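Local coordinates for protein unsaturated glucuronyl hydrolase (Streptococcus agalactiae, PDB 2ZZR) that hydrolyses unsaturated hyaluronan, chondroitin and heparin disaccharides made from glycosaminoglycans, releasing 4-deoxy-4,5-didehydro-D-glucuronic or L-iduronic acid, at residues Gly237-Asp240 with Glu241-Trp244. Sequence-based numbering, arbitrary orientation. Where two conformers were deposited one is given.
Sequences GYSD and ESSW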
loop_
_atom_site.group_PDB
_atom_site.type_symbol
_atom_site.label_atom_id
_atom_site.label_comp_id
_atom_site.label_asym_id
_atom_site.label_seq_id
_atom_site.Cartn_x
_atom_site.Cartn_y
_atom_site.Cartn_z
ATOM N N GLY A 237 14.799 7.140 -3.346
ATOM C CA GLY A 237 15.801 6.569 -2.449
ATOM C C GLY A 237 16.955 7.531 -2.223
ATOM O O GLY A 237 17.065 8.542 -2.915
ATOM N N TYR A 238 17.816 7.209 -1.260
ATOM C CA TYR A 238 18.956 8.060 -0.900
ATOM C C TYR A 238 19.915 8.293 -2.069
ATOM O O TYR A 238 20.286 9.437 -2.359
ATOM C CB TYR A 238 19.705 7.461 0.294
ATOM C CG TYR A 238 20.861 8.304 0.795
ATOM C CD1 TYR A 238 20.633 9.477 1.512
ATOM C CD2 TYR A 238 22.184 7.921 0.554
ATOM C CE1 TYR A 238 21.692 10.254 1.981
ATOM C CE2 TYR A 238 23.252 8.691 1.019
ATOM C CZ TYR A 238 22.995 9.856 1.731
ATOM O OH TYR A 238 24.038 10.627 2.198
ATOM N N SER A 239 20.305 7.210 -2.733
ATOM C CA SER A 239 21.262 7.270 -3.834
ATOM C C SER A 239 20.924 6.224 -4.894
ATOM O O SER A 239 19.997 5.434 -4.716
ATOM C CB SER A 239 22.689 7.059 -3.312
ATOM O OG SER A 239 22.879 5.737 -2.834
ATOM N N ASP A 240 21.684 6.223 -5.990
ATOM C CA ASP A 240 21.492 5.256 -7.073
ATOM C C ASP A 240 21.759 3.827 -6.622
ATOM O O ASP A 240 21.257 2.877 -7.227
ATOM C CB ASP A 240 22.412 5.581 -8.257
ATOM C CG ASP A 240 22.146 6.947 -8.856
ATOM O OD1 ASP A 240 23.067 7.483 -9.513
ATOM O OD2 ASP A 240 21.033 7.490 -8.676
ATOM N N GLU A 241 22.556 3.686 -5.564
ATOM C CA GLU A 241 22.973 2.379 -5.064
ATOM C C GLU A 241 22.145 1.929 -3.861
ATOM O O GLU A 241 22.363 0.838 -3.326
ATOM C CB GLU A 241 24.465 2.399 -4.698
ATOM C CG GLU A 241 25.422 2.511 -5.895
ATOM C CD GLU A 241 25.375 3.874 -6.570
ATOM O OE1 GLU A 241 25.357 4.901 -5.856
ATOM O OE2 GLU A 241 25.361 3.923 -7.819
ATOM N N SER A 242 21.195 2.768 -3.445
ATOM C CA SER A 242 20.416 2.516 -2.237
ATOM C C SER A 242 19.124 1.729 -2.510
ATOM O O SER A 242 18.888 1.275 -3.640
ATOM C CB SER A 242 20.124 3.826 -1.494
ATOM O OG SER A 242 19.208 4.633 -2.211
ATOM N N SER A 243 18.298 1.587 -1.470
ATOM C CA SER A 243 17.092 0.766 -1.541
ATOM C C SER A 243 15.918 1.419 -0.809
ATOM O O SER A 243 15.724 1.210 0.388
ATOM C CB SER A 243 17.374 -0.625 -0.968
ATOM O OG SER A 243 16.349 -1.531 -1.321
ATOM N N TRP A 244 15.141 2.212 -1.541
ATOM C CA TRP A 244 13.987 2.928 -0.989
ATOM C C TRP A 244 13.006 1.946 -0.345
ATOM O O TRP A 244 12.545 1.016 -0.998
ATOM C CB TRP A 244 13.321 3.729 -2.105
ATOM C CG TRP A 244 12.055 4.448 -1.734
ATOM C CD1 TRP A 244 11.862 5.296 -0.675
ATOM C CD2 TRP A 244 10.822 4.416 -2.455
ATOM N NE1 TRP A 244 10.576 5.780 -0.690
ATOM C CE2 TRP A 244 9.914 5.254 -1.769
ATOM C CE3 TRP A 244 10.392 3.758 -3.616
ATOM C CZ2 TRP A 244 8.596 5.445 -2.203
ATOM C CZ3 TRP A 244 9.081 3.949 -4.046
ATOM C CH2 TRP A 244 8.199 4.786 -3.338
HETATM O O HOH W 1 19.984 0.742 -6.121
#
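With chi1 at 70°, Ser-242 holds OG between its own backbone N and carbonyl carbon, directed at Ser-239, close to its O; Ser-239 adopts nearly the same torsion and brings its OG toward the amide N of Glu-241. The two serines are the first and last residues of a type I beta turn, with Asp-240 and Glu-241 at its corners, in the loop that joins strand 229-233 to helix 245-262 of this glycoside hydrolase family 88 enzyme. The turn is closed by Ser-242 N, which donates to Ser-239 O over 3.2 Å. That bond is fairly straight at the hydrogen (161°), yet the donor stands well above the carbonyl plane rather than on a lone pair. Ser-242 OG lies 2.7 Å from the same Ser-239 O and is hydrogen-bonded to Asp-291 OD1. Asp-291 accepts from the N-H groups of Tyr-238 and Ser-243 as well, so one carboxylate joins both arms of the loop to the loop between helices 265-280 and 304-318. A weak, bent bond of 3.4 Å runs from Glu-241 N to Ser-239 OG. At the exposed tip, the bent Glu-241 chain folds its carboxylate alongside Asp-240, OE2 lying 3.4 Å from Asp-240 CB; the two acids probably repel each other mildly. Farther along, the arms meet where Trp-244 CB packs on Gly-237 CA at 3.8 Å. Trp-244 is the N-cap residue of helix 245-262, and its side chain lies close to those of Arg-246 and Trp-250, probable substrate-binding residues, consistent with this end of the loop lying beside the substrate site. A water bridges the turn backbone, donating to Asp-240 O at 2.7 Å and to Ser-242 O at 2.8 Å.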